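Local coordinates for gram-negative insecticidal protein (Chromobacterium piscinae, PDB 6FBM) that acts as an insecticidal toxin of the MACPF and beta-tripod families, probably by forming pores in target-cell membranes as other MACPF proteins do, at residues Q115-I119 against F378-V382; L318-P324 against H370-K375; L383-W389 against L434-V440; Y415-D420 against G503-V508; R180-S184 against S205-L209. One frame throughout, in Å; residues are numbered along the deposited sequence.

Contact 1 (Q115-I119 against F378-V382)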
# COMPACT_ATOMS: atom_id res chain seq x y z
N GLN A 115 -25.48 35.20 20.67
CA GLN A 115 -26.32 36.36 20.88
C GLN A 115 -27.16 36.24 22.16
O GLN A 115 -27.49 37.25 22.78
CB GLN A 115 -27.23 36.57 19.68
CG GLN A 115 -26.52 36.72 18.36
CD GLN A 115 -27.50 37.04 17.24
OE1 GLN A 115 -27.77 38.21 16.92
NE2 GLN A 115 -28.01 36.00 16.59
N LEU A 116 -27.54 35.02 22.55
CA LEU A 116 -28.25 34.85 23.80
C LEU A 116 -27.45 35.33 25.01
O LEU A 116 -26.22 35.37 25.00
CB LEU A 116 -28.69 33.40 24.02
CG LEU A 116 -29.86 32.98 23.13
CD1 LEU A 116 -30.20 31.52 23.42
CD2 LEU A 116 -31.07 33.91 23.39
N THR A 117 -28.19 35.68 26.04
CA THR A 117 -27.63 36.12 27.28
C THR A 117 -27.86 34.97 28.26
O THR A 117 -28.52 33.98 27.91
CB THR A 117 -28.24 37.49 27.65
OG1 THR A 117 -27.41 38.15 28.59
CG2 THR A 117 -29.61 37.39 28.21
N GLU A 118 -27.25 35.02 29.45
CA GLU A 118 -27.29 33.88 30.39
C GLU A 118 -26.64 32.58 29.89
O GLU A 118 -26.90 31.48 30.42
CB GLU A 118 -28.74 33.55 30.83
CG GLU A 118 -29.61 34.70 31.31
CD GLU A 118 -29.12 35.33 32.59
OE1 GLU A 118 -28.13 34.86 33.21
OE2 GLU A 118 -29.77 36.33 32.97
N ILE A 119 -25.79 32.69 28.85
CA ILE A 119 -25.03 31.57 28.32
C ILE A 119 -23.61 31.75 28.83
O ILE A 119 -23.06 32.89 28.86
CB ILE A 119 -25.00 31.57 26.79
CG1 ILE A 119 -26.43 31.50 26.23
CG2 ILE A 119 -24.16 30.42 26.25
CD1 ILE A 119 -27.16 30.21 26.44
N PHE A 378 -36.43 31.55 25.63
CA PHE A 378 -35.25 30.87 25.14
C PHE A 378 -34.78 29.72 26.03
O PHE A 378 -33.71 29.16 25.81
CB PHE A 378 -34.13 31.90 24.97
CG PHE A 378 -34.58 33.12 24.21
CD1 PHE A 378 -34.89 33.03 22.87
CD2 PHE A 378 -34.73 34.32 24.85
CE1 PHE A 378 -35.34 34.13 22.17
CE2 PHE A 378 -35.19 35.44 24.17
CZ PHE A 378 -35.48 35.35 22.81
N ASP A 379 -35.58 29.36 27.05
CA ASP A 379 -35.36 28.20 27.90
C ASP A 379 -33.99 28.30 28.53
O ASP A 379 -33.18 27.37 28.47
CB ASP A 379 -35.53 26.90 27.08
CG ASP A 379 -35.44 25.64 27.91
OD1 ASP A 379 -35.81 25.66 29.11
OD2 ASP A 379 -34.99 24.62 27.34
N LEU A 380 -33.70 29.46 29.10
CA LEU A 380 -32.43 29.74 29.74
C LEU A 380 -32.37 29.38 31.20
O LEU A 380 -31.32 29.51 31.79
CB LEU A 380 -32.14 31.23 29.62
CG LEU A 380 -32.11 31.82 28.23
CD1 LEU A 380 -31.95 33.31 28.27
CD2 LEU A 380 -31.01 31.17 27.43
N GLY A 381 -33.48 28.95 31.79
CA GLY A 381 -33.60 28.75 33.24
C GLY A 381 -33.61 30.02 34.06
O GLY A 381 -33.24 29.99 35.24
N VAL A 382 -34.03 31.14 33.48
CA VAL A 382 -34.20 32.40 34.24
C VAL A 382 -35.41 32.41 35.18
O VAL A 382 -35.44 33.18 36.15
CB VAL A 382 -34.28 33.65 33.34
CG1 VAL A 382 -32.97 33.87 32.61
CG2 VAL A 382 -35.41 33.55 32.34
O HOH W 1 -28.44 29.78 31.74
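L116 sets its CD2 methyl over one face of the F378 ring, in a CH-pi contact displaced toward the rim, 3.7 Å from F378 CG and 22° off the ring normal. The remaining apolar contacts gather round L380. Its CD1 methyl lies 3.5 Å from the carbonyl oxygen T117 O and also faces E118 CG. Its CD2 methyl packs against L116 CD1 and, at 4.1 Å, against I119 CD1. The CG methylene of E118 packs on the V382 CG1 methyl at 3.7 Å. The E118 chain turns sharply at chi2 (-66°), laying its methylene stem across V382 while OE2, still beside V382 CG1, bonds S443.

Polar linkage is indirect, with no direct hydrogen bond between the loops. One water donates to both backbones, 2.6 Å from E118 O and 2.9 Å from L380 O, and so bridges two carbonyls that could not bond each other.

Segment 115-119, the turn out of helix 111-115 leading into strand 120-134, belongs to the MACPF region, and the loop at 378-382 to the Vps62-like region. Apolar loop-to-loop packing with one bridging water here joins the MACPF region to the Vps62-like region.

Contact 2 (L318-P324 against H370-K375)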
# COMPACT_ATOMS: atom_id res chain seq x y z
N LEU A 318 -37.39 37.52 29.00
CA LEU A 318 -38.68 37.17 29.56
C LEU A 318 -39.74 37.74 28.67
O LEU A 318 -39.80 38.94 28.43
CB LEU A 318 -38.79 37.70 30.98
CG LEU A 318 -37.89 37.04 32.01
CD1 LEU A 318 -38.00 37.71 33.38
CD2 LEU A 318 -38.20 35.55 32.15
N LEU A 319 -40.60 36.86 28.20
CA LEU A 319 -41.75 37.22 27.42
C LEU A 319 -42.88 37.49 28.40
O LEU A 319 -43.32 36.58 29.10
CB LEU A 319 -42.09 36.07 26.49
CG LEU A 319 -43.19 36.20 25.45
CD1 LEU A 319 -42.95 37.37 24.51
CD2 LEU A 319 -43.29 34.89 24.70
N MET A 320 -43.33 38.74 28.44
CA MET A 320 -44.41 39.17 29.34
C MET A 320 -45.79 39.19 28.67
O MET A 320 -45.96 39.61 27.51
CB MET A 320 -44.11 40.56 29.88
CG MET A 320 -45.00 40.97 31.02
SD MET A 320 -44.42 42.50 31.80
CE MET A 320 -44.64 43.69 30.47
N ASP A 321 -46.78 38.76 29.43
CA ASP A 321 -48.17 39.03 29.14
C ASP A 321 -48.68 39.85 30.34
O ASP A 321 -48.83 39.31 31.43
CB ASP A 321 -48.91 37.70 28.97
CG ASP A 321 -50.40 37.88 28.79
OD1 ASP A 321 -50.88 39.02 28.89
OD2 ASP A 321 -51.10 36.87 28.61
N ALA A 322 -48.88 41.15 30.11
CA ALA A 322 -49.22 42.08 31.20
C ALA A 322 -50.69 42.07 31.58
O ALA A 322 -51.03 42.57 32.66
CB ALA A 322 -48.79 43.51 30.84
N ARG A 323 -51.57 41.51 30.73
CA ARG A 323 -53.01 41.49 30.99
C ARG A 323 -53.57 40.06 30.88
O ARG A 323 -54.45 39.79 30.05
CB ARG A 323 -53.77 42.43 30.03
CG ARG A 323 -53.34 43.91 29.94
CD ARG A 323 -54.03 44.51 28.72
NE ARG A 323 -53.74 45.93 28.49
CZ ARG A 323 -52.61 46.43 27.95
NH1 ARG A 323 -51.59 45.65 27.59
NH2 ARG A 323 -52.50 47.76 27.78
N PRO A 324 -53.07 39.12 31.72
CA PRO A 324 -53.68 37.81 31.71
C PRO A 324 -55.02 37.80 32.45
O PRO A 324 -55.34 38.77 33.17
CB PRO A 324 -52.65 36.96 32.46
CG PRO A 324 -52.09 37.90 33.47
CD PRO A 324 -52.05 39.23 32.78
N HIS A 370 -54.01 43.95 36.85
CA HIS A 370 -53.45 42.71 36.37
C HIS A 370 -52.06 42.49 36.95
O HIS A 370 -51.29 43.42 37.09
CB HIS A 370 -53.40 42.72 34.84
CG HIS A 370 -54.76 42.72 34.21
ND1 HIS A 370 -55.42 41.56 33.88
CD2 HIS A 370 -55.57 43.74 33.85
CE1 HIS A 370 -56.59 41.87 33.34
NE2 HIS A 370 -56.70 43.19 33.31
N ALA A 371 -51.79 41.24 37.30
CA ALA A 371 -50.46 40.78 37.65
C ALA A 371 -49.88 40.15 36.41
O ALA A 371 -50.45 39.22 35.87
CB ALA A 371 -50.52 39.76 38.78
N PRO A 372 -48.71 40.63 35.97
CA PRO A 372 -48.14 40.04 34.78
C PRO A 372 -47.65 38.58 34.99
O PRO A 372 -47.37 38.15 36.12
CB PRO A 372 -46.98 40.97 34.46
CG PRO A 372 -46.57 41.54 35.76
CD PRO A 372 -47.78 41.59 36.62
N ILE A 373 -47.61 37.85 33.89
CA ILE A 373 -47.01 36.53 33.82
C ILE A 373 -45.90 36.54 32.79
O ILE A 373 -45.91 37.34 31.87
CB ILE A 373 -48.06 35.42 33.56
CG1 ILE A 373 -48.85 35.65 32.27
CG2 ILE A 373 -49.00 35.34 34.75
CD1 ILE A 373 -49.90 34.60 31.97
N PHE A 374 -44.90 35.70 33.01
CA PHE A 374 -43.66 35.73 32.24
C PHE A 374 -43.32 34.34 31.76
O PHE A 374 -43.59 33.36 32.43
CB PHE A 374 -42.53 36.28 33.09
CG PHE A 374 -42.76 37.67 33.58
CD1 PHE A 374 -42.39 38.75 32.80
CD2 PHE A 374 -43.32 37.91 34.80
CE1 PHE A 374 -42.59 40.05 33.26
CE2 PHE A 374 -43.52 39.20 35.26
CZ PHE A 374 -43.14 40.28 34.49
N LYS A 375 -42.75 34.28 30.57
CA LYS A 375 -42.35 33.03 29.96
C LYS A 375 -40.85 33.05 29.66
O LYS A 375 -40.33 34.03 29.13
CB LYS A 375 -43.14 32.80 28.68
CG LYS A 375 -42.66 31.59 27.89
CD LYS A 375 -43.65 31.20 26.79
CE LYS A 375 -43.11 30.04 25.97
NZ LYS A 375 -44.24 29.28 25.36
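M320 keeps alongside the F374 ring, both side chains heading off the same face of the sheet. CB of M320 comes 3.7 Å from F374 CE1. With chi1 at -168° CG swings away from the backbone N, and there it meets F374 CE1 at 3.4 Å and, more distantly, the P372 ring at CB. SD follows, 3.4 Å from the same F374 CE1 and nearer to CZ than CG is. This is a Met-aromatic contact made obliquely, neither squarely over the face nor in the ring plane.

The backbones beneath pair as antiparallel strands: L319 and K375 exchange both N-H...O bonds, as do D321 and I373, with M320 and F374 the non-hydrogen-bonded pair between them. Strand 318-321 is an inner strand of a four-stranded mixed sheet, flanked by 373-376 and, in parallel, by 513-515. I513 of that strand touches M320 and F374 on their face, while Y352 covers L319, D321, I373 and K375 on the other.

Past the strands the chains stay together. D321 OD1 accepts from R323 N, an Asx turn that starts the bend. P324 CB reaches I373 CD1 at 3.7 Å, the two side chains passing one another head to tail. H370 ND1 donates to P324 O at 2.9 Å, with the acceptor at the ring edge and the donor in the carbonyl plane, though the bond is bent at the hydrogen (137°), while R323 CA lies over a face of the imidazole.

Contact 3 (L383-W389 against L434-V440)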
# COMPACT_ATOMS: atom_id res chain seq x y z
N LEU A 383 -36.41 31.58 34.85
CA LEU A 383 -37.51 31.29 35.73
C LEU A 383 -37.27 29.92 36.28
O LEU A 383 -36.98 28.98 35.54
CB LEU A 383 -38.83 31.29 34.96
CG LEU A 383 -39.19 32.60 34.25
CD1 LEU A 383 -40.50 32.45 33.52
CD2 LEU A 383 -39.22 33.77 35.23
N LYS A 384 -37.42 29.79 37.59
CA LYS A 384 -37.30 28.51 38.26
C LYS A 384 -38.29 28.48 39.39
O LYS A 384 -38.46 29.48 40.07
CB LYS A 384 -35.88 28.34 38.80
CG LYS A 384 -35.55 26.95 39.24
CD LYS A 384 -34.10 26.78 39.59
CE LYS A 384 -33.88 25.31 39.91
NZ LYS A 384 -32.47 25.11 40.20
N ALA A 385 -38.93 27.33 39.61
CA ALA A 385 -39.86 27.17 40.74
C ALA A 385 -39.21 27.48 42.09
O ALA A 385 -37.99 27.28 42.26
CB ALA A 385 -40.46 25.76 40.77
N PRO A 386 -40.01 27.97 43.06
CA PRO A 386 -39.50 28.15 44.42
C PRO A 386 -39.19 26.84 45.07
O PRO A 386 -39.76 25.83 44.70
CB PRO A 386 -40.67 28.86 45.13
CG PRO A 386 -41.89 28.48 44.38
CD PRO A 386 -41.45 28.32 42.97
N VAL A 387 -38.28 26.83 46.03
CA VAL A 387 -37.98 25.60 46.79
C VAL A 387 -38.99 25.36 47.88
O VAL A 387 -39.12 24.27 48.40
CB VAL A 387 -36.55 25.56 47.35
CG1 VAL A 387 -35.57 25.68 46.19
CG2 VAL A 387 -36.31 26.58 48.44
N GLY A 388 -39.71 26.40 48.26
CA GLY A 388 -40.77 26.27 49.25
C GLY A 388 -41.41 27.58 49.59
O GLY A 388 -41.16 28.59 48.92
N TRP A 389 -42.21 27.56 50.64
CA TRP A 389 -42.91 28.74 51.08
C TRP A 389 -42.81 28.92 52.59
O TRP A 389 -42.97 27.96 53.34
CB TRP A 389 -44.37 28.62 50.67
CG TRP A 389 -44.60 28.56 49.21
CD1 TRP A 389 -44.59 27.45 48.44
CD2 TRP A 389 -44.94 29.64 48.34
NE1 TRP A 389 -44.88 27.76 47.14
CE2 TRP A 389 -45.11 29.10 47.05
CE3 TRP A 389 -45.09 31.02 48.52
CZ2 TRP A 389 -45.42 29.88 45.95
CZ3 TRP A 389 -45.42 31.81 47.41
CH2 TRP A 389 -45.59 31.23 46.16
N LEU A 434 -49.46 26.57 43.86
CA LEU A 434 -49.39 27.34 42.64
C LEU A 434 -48.31 26.68 41.80
O LEU A 434 -47.17 27.16 41.79
CB LEU A 434 -49.00 28.77 42.94
CG LEU A 434 -49.98 29.57 43.80
CD1 LEU A 434 -49.33 30.89 44.23
CD2 LEU A 434 -51.31 29.81 43.10
N PRO A 435 -48.67 25.61 41.06
CA PRO A 435 -47.65 24.90 40.28
C PRO A 435 -46.87 25.78 39.32
O PRO A 435 -45.74 25.49 39.03
CB PRO A 435 -48.46 23.82 39.50
CG PRO A 435 -49.79 23.75 40.17
CD PRO A 435 -50.03 25.11 40.77
N ASP A 436 -47.47 26.87 38.85
CA ASP A 436 -46.86 27.73 37.85
C ASP A 436 -46.28 29.01 38.44
O ASP A 436 -45.95 29.93 37.71
CB ASP A 436 -47.87 28.05 36.73
CG ASP A 436 -48.35 26.81 35.95
OD1 ASP A 436 -47.62 25.76 35.94
OD2 ASP A 436 -49.42 26.91 35.32
N TYR A 437 -46.12 29.07 39.77
CA TYR A 437 -45.36 30.15 40.39
C TYR A 437 -43.87 29.90 40.20
O TYR A 437 -43.37 28.78 40.40
CB TYR A 437 -45.66 30.27 41.89
CG TYR A 437 -45.10 31.52 42.54
CD1 TYR A 437 -43.79 31.57 42.97
CD2 TYR A 437 -45.90 32.64 42.73
CE1 TYR A 437 -43.27 32.72 43.56
CE2 TYR A 437 -45.40 33.79 43.33
CZ TYR A 437 -44.09 33.82 43.76
OH TYR A 437 -43.59 34.95 44.36
N VAL A 438 -43.15 30.97 39.84
CA VAL A 438 -41.72 30.91 39.70
C VAL A 438 -41.07 32.11 40.33
O VAL A 438 -41.68 33.17 40.50
CB VAL A 438 -41.28 30.83 38.21
CG1 VAL A 438 -41.81 29.55 37.59
CG2 VAL A 438 -41.75 32.05 37.42
N CYS A 439 -39.80 31.90 40.66
CA CYS A 439 -38.89 32.98 40.99
C CYS A 439 -38.08 33.29 39.75
O CYS A 439 -38.03 32.50 38.82
CB CYS A 439 -37.97 32.54 42.13
SG CYS A 439 -38.89 32.14 43.59
N VAL A 440 -37.44 34.45 39.78
CA VAL A 440 -36.74 35.00 38.65
C VAL A 440 -35.29 35.11 39.04
O VAL A 440 -35.00 35.43 40.19
CB VAL A 440 -37.32 36.39 38.29
CG1 VAL A 440 -36.61 36.98 37.06
CG2 VAL A 440 -38.81 36.25 38.01
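W389 drives the corner of its six-membered ring into the face of Y437: CH2 stands over the centre of the tyrosine ring, 3.7 Å from Y437 CG. This is an edge-to-face pair, with planes at 61° and centroids 4.7 Å apart. In Y437, CG anti to the backbone N (chi1 -169°) carries the ring toward W389, and chi2 turns its face to the indole. L434 CD1 closes on the same indole corner at CH2, 4.2 Å away.

Three residues before the tryptophan, P386 is the bump that fills the dip between Y437 and C439. Its CG lies 3.9 Å from Y437 CD1, its CB faces C439 SG, and its CD rests close to Y437 O. At the far end the branched tip of L383 sits against two valines: CD2 touches V440 CG2 at 3.7 Å and V438 CG2 at 3.8 Å. L383 runs beside V440 in the same direction but slants across V438.

The backbones meet as strands for a short distance, K384 and C439 trading two N-H...O bonds. Beyond them the 383-389 chain peels off, and V387 with G388 forms a classic beta bulge opposite I410. Strand 439-441 lies between 383-384 and 415-416 in its sheet, so L383 and K384 belong to an outer strand.

Across this interface the side chains meet through methyl, ring and sulfur surfaces, and the polar tip of Y437 bonds G419 O outside it. Directional bonding is confined to the backbone pair, and fit of shape carries the rest.

Contact 4 (Y415-D420 against G503-V508)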
# COMPACT_ATOMS: atom_id res chain seq x y z
N TYR A 415 -32.01 33.05 42.86
CA TYR A 415 -33.27 33.60 42.34
C TYR A 415 -33.99 34.49 43.38
O TYR A 415 -33.59 34.57 44.53
CB TYR A 415 -34.16 32.48 41.87
CG TYR A 415 -33.58 31.66 40.77
CD1 TYR A 415 -32.54 30.76 41.01
CD2 TYR A 415 -34.08 31.76 39.45
CE1 TYR A 415 -32.00 30.00 39.98
CE2 TYR A 415 -33.54 30.99 38.42
CZ TYR A 415 -32.51 30.13 38.69
OH TYR A 415 -32.00 29.38 37.68
N ARG A 416 -35.03 35.17 42.93
CA ARG A 416 -35.79 36.10 43.78
C ARG A 416 -37.27 35.97 43.48
O ARG A 416 -37.65 35.72 42.35
CB ARG A 416 -35.41 37.54 43.45
CG ARG A 416 -33.96 37.88 43.60
CD ARG A 416 -33.60 38.06 45.06
NE ARG A 416 -32.19 38.42 45.14
CZ ARG A 416 -31.16 37.58 45.07
NH1 ARG A 416 -31.34 36.28 44.98
NH2 ARG A 416 -29.94 38.09 45.10
N ALA A 417 -38.09 36.19 44.50
CA ALA A 417 -39.54 36.25 44.31
C ALA A 417 -39.96 37.71 44.10
O ALA A 417 -39.34 38.63 44.61
CB ALA A 417 -40.25 35.66 45.51
N LEU A 418 -40.99 37.90 43.28
CA LEU A 418 -41.46 39.23 42.91
C LEU A 418 -42.71 39.67 43.67
O LEU A 418 -43.01 40.87 43.73
CB LEU A 418 -41.72 39.31 41.42
CG LEU A 418 -40.57 38.87 40.51
CD1 LEU A 418 -40.88 39.27 39.06
CD2 LEU A 418 -39.23 39.48 40.95
N GLY A 419 -43.42 38.71 44.27
CA GLY A 419 -44.59 39.03 45.06
C GLY A 419 -45.02 37.93 45.99
O GLY A 419 -44.83 36.76 45.70
N ASP A 420 -45.64 38.33 47.10
CA ASP A 420 -46.17 37.37 48.06
C ASP A 420 -47.55 36.91 47.66
O ASP A 420 -48.16 37.45 46.76
CB ASP A 420 -46.17 37.96 49.46
CG ASP A 420 -44.78 38.21 50.00
OD1 ASP A 420 -43.82 37.54 49.56
OD2 ASP A 420 -44.62 39.08 50.86
N GLY A 503 -32.16 39.81 48.89
CA GLY A 503 -31.82 38.40 48.76
C GLY A 503 -33.00 37.46 48.61
O GLY A 503 -32.82 36.31 48.27
N SER A 504 -34.21 37.94 48.87
CA SER A 504 -35.43 37.13 48.86
C SER A 504 -36.47 37.67 47.87
O SER A 504 -36.95 36.94 47.02
CB SER A 504 -36.03 37.10 50.25
OG SER A 504 -35.26 36.29 51.10
N ILE A 505 -36.82 38.93 48.02
CA ILE A 505 -37.79 39.59 47.17
C ILE A 505 -37.05 40.59 46.33
O ILE A 505 -36.11 41.22 46.79
CB ILE A 505 -38.88 40.31 47.99
CG1 ILE A 505 -39.73 39.31 48.78
CG2 ILE A 505 -39.76 41.21 47.11
CD1 ILE A 505 -40.68 38.52 47.89
N ALA A 506 -37.51 40.74 45.09
CA ALA A 506 -36.95 41.72 44.18
C ALA A 506 -37.99 42.23 43.20
O ALA A 506 -39.16 41.80 43.24
CB ALA A 506 -35.77 41.13 43.45
N CYS A 507 -37.58 43.18 42.36
CA CYS A 507 -38.38 43.65 41.23
C CYS A 507 -37.67 43.31 39.94
O CYS A 507 -36.44 43.30 39.89
CB CYS A 507 -38.59 45.15 41.32
SG CYS A 507 -39.32 45.70 42.84
N VAL A 508 -38.45 43.09 38.89
CA VAL A 508 -37.93 42.62 37.63
C VAL A 508 -37.64 43.80 36.71
O VAL A 508 -38.52 44.65 36.50
CB VAL A 508 -38.85 41.57 36.96
CG1 VAL A 508 -40.25 42.11 36.60
CG2 VAL A 508 -38.15 40.93 35.77
O HOH W 2 -33.30 41.07 46.52
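A417 grips the 503-508 chain with both its backbone polar groups: its N donates to S504 O at 2.9 Å, and its O accepts from A506 N at 2.8 Å, with the donor nearly in line with the A417 carbonyl. Packing is close on this side. I505 CD1 lies 3.7 Å from A417 CB and also touches D420 OD1, whose carboxylate is occupied by R408 and G485. L418 fits its two methyls separately, CD2 against A506 O at 3.3 Å and CD1 against V508 CB at 3.7 Å.

Toward R416 and G503 the contact becomes looser and wetter. R416 starts with CB on A506 CB, then bends at chi2 (-77°) and lays one face of its guanidinium over G503 without a hydrogen bond across. NH1 turns back to Y415 O instead, approaching from above that carbonyl's plane. A water takes the N-H of G503 and gives to I505 O at 2.8 Å, with only a weak bond from R416 NE.

The A417-I505 pair is a single bridge. It links the chain just after strand 415-416, in the sheet with 439-441, to the chain leading into strand 506-508, which pairs with 445-447: a stitch between short sheets of the Vps62-like region, consistent with a beta-tripod fold.

Contact 5 (R180-S184 against S205-L209)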
# COMPACT_ATOMS: atom_id res chain seq x y z
N ARG A 180 -4.38 19.80 18.34
CA ARG A 180 -5.13 20.47 19.41
C ARG A 180 -6.56 20.02 19.34
O ARG A 180 -7.11 19.92 18.23
CB ARG A 180 -5.12 21.96 19.17
CG ARG A 180 -5.65 22.79 20.31
CD ARG A 180 -5.47 24.29 20.06
NE ARG A 180 -6.62 24.83 19.35
CZ ARG A 180 -6.64 25.45 18.17
NH1 ARG A 180 -5.55 25.67 17.45
NH2 ARG A 180 -7.80 25.89 17.71
N LEU A 181 -7.20 19.79 20.49
CA LEU A 181 -8.64 19.64 20.53
C LEU A 181 -9.25 20.80 21.28
O LEU A 181 -8.74 21.19 22.32
CB LEU A 181 -9.02 18.33 21.21
CG LEU A 181 -8.60 17.06 20.48
CD1 LEU A 181 -9.12 15.87 21.25
CD2 LEU A 181 -9.10 17.02 19.04
N ASP A 182 -10.33 21.34 20.72
CA ASP A 182 -11.12 22.43 21.30
C ASP A 182 -12.47 21.88 21.65
O ASP A 182 -13.27 21.56 20.77
CB ASP A 182 -11.33 23.52 20.28
CG ASP A 182 -10.07 24.31 20.02
OD1 ASP A 182 -9.09 24.08 20.71
OD2 ASP A 182 -10.05 25.15 19.10
N TYR A 183 -12.73 21.73 22.95
CA TYR A 183 -14.01 21.28 23.45
C TYR A 183 -14.70 22.55 23.86
O TYR A 183 -14.42 23.11 24.92
CB TYR A 183 -13.76 20.35 24.63
CG TYR A 183 -14.97 19.69 25.25
CD1 TYR A 183 -15.64 18.67 24.59
CD2 TYR A 183 -15.37 20.01 26.52
CE1 TYR A 183 -16.72 18.06 25.19
CE2 TYR A 183 -16.43 19.37 27.13
CZ TYR A 183 -17.10 18.40 26.46
OH TYR A 183 -18.15 17.77 27.07
N SER A 184 -15.59 23.03 23.00
CA SER A 184 -16.23 24.33 23.23
C SER A 184 -17.69 24.16 23.63
O SER A 184 -18.43 23.37 23.01
CB SER A 184 -16.09 25.23 22.00
OG SER A 184 -16.86 24.75 20.93
N SER A 205 -15.71 16.90 31.94
CA SER A 205 -16.47 16.33 30.83
C SER A 205 -15.52 16.00 29.69
O SER A 205 -15.55 14.87 29.15
CB SER A 205 -17.57 17.26 30.38
OG SER A 205 -18.33 16.66 29.36
N TYR A 206 -14.65 16.95 29.34
CA TYR A 206 -13.66 16.72 28.29
C TYR A 206 -12.78 15.53 28.66
O TYR A 206 -12.62 14.62 27.87
CB TYR A 206 -12.79 17.97 28.01
CG TYR A 206 -11.66 17.64 27.09
CD1 TYR A 206 -11.87 17.49 25.72
CD2 TYR A 206 -10.36 17.41 27.60
CE1 TYR A 206 -10.82 17.14 24.89
CE2 TYR A 206 -9.32 17.06 26.76
CZ TYR A 206 -9.56 16.92 25.42
OH TYR A 206 -8.53 16.57 24.62
N LYS A 207 -12.22 15.54 29.86
CA LYS A 207 -11.30 14.46 30.29
C LYS A 207 -11.93 13.08 30.34
O LYS A 207 -11.24 12.11 30.07
CB LYS A 207 -10.64 14.79 31.62
CG LYS A 207 -9.57 15.84 31.44
CD LYS A 207 -8.88 16.16 32.76
CE LYS A 207 -7.72 17.13 32.51
NZ LYS A 207 -7.29 17.73 33.80
N ALA A 208 -13.20 12.99 30.68
CA ALA A 208 -13.91 11.70 30.66
C ALA A 208 -14.14 11.24 29.24
O ALA A 208 -14.08 10.05 28.94
CB ALA A 208 -15.24 11.81 31.39
N LEU A 209 -14.40 12.21 28.37
CA LEU A 209 -14.68 11.94 26.98
C LEU A 209 -13.52 11.28 26.28
O LEU A 209 -13.68 10.30 25.57
CB LEU A 209 -15.03 13.25 26.29
CG LEU A 209 -15.73 13.24 25.00
CD1 LEU A 209 -17.01 12.43 25.03
CD2 LEU A 209 -16.08 14.70 24.69
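Y183 presents one face of its ring to Y206, whose CB sits 4.0 Å from the ring centroid in a CH-pi contact. The two tyrosine rings themselves are set obliquely, 55° apart, and their side chains run antiparallel as they pass, Y206 CD1 coming within 3.6 Å of Y183 CB. Elsewhere on the Y183 ring, L209 CD2 reaches CE1 at 3.5 Å from an oblique angle. Near the plane of the Y206 ring, at its edge, lies L181 CD1, 3.5 Å from Y206 OH.

Both hydroxyls are held. Y183 OH and S205 OG share a short hydrogen bond of 2.6 Å, and S205 OG has a second partner in R229. Y206 OH, beside L181 CD1, bonds E126. In Y183, CG anti to the backbone N (chi1 -176°) puts the ring on the helix side, with OH at S205. On the strand's other side R180 forms a salt bridge with D182.

In MACPF relatives, helices joining strands of the central sheet unfold into membrane hairpins, and 198-209 with 220-230 may do likewise. The contact would then be one that holds such a helix against the sheet in the form seen here, through a tyrosine pair and a single hydroxyl bond.

Strand 179-187 lies between 120-134 and 232-239 in the curled MACPF sheet, and helix 198-209 packs across it with local axes 10.2 Å apart. Helix 220-230 closes in on Y183 and S205, while helix 255-269 brings F259 against L181 and Y206.

In the fold
Contact 5 is the first to close along the chain, lying between the two segments of contact 1. It belongs wholly to the MACPF region, 35 to 41 Å between centres from contacts 2, 3 and 4. Contact 1, centred 23 Å from it, joins that region to the Vps62-like one; its second segment follows contact 2. V382 carries on from contact 1 to L318 of contact 2, and G381 O probably accepts a hydrogen bond from Y415 OH of contact 4. Contacts 3 and 4 have centres 11 Å apart, interleave in sequence, and share the sheet of strands 383-384, 439-441 and 415-416. Contacts 1 to 4 thus form one continuous set of touching pieces, while contact 5 stands apart in the probable pore-forming MACPF region.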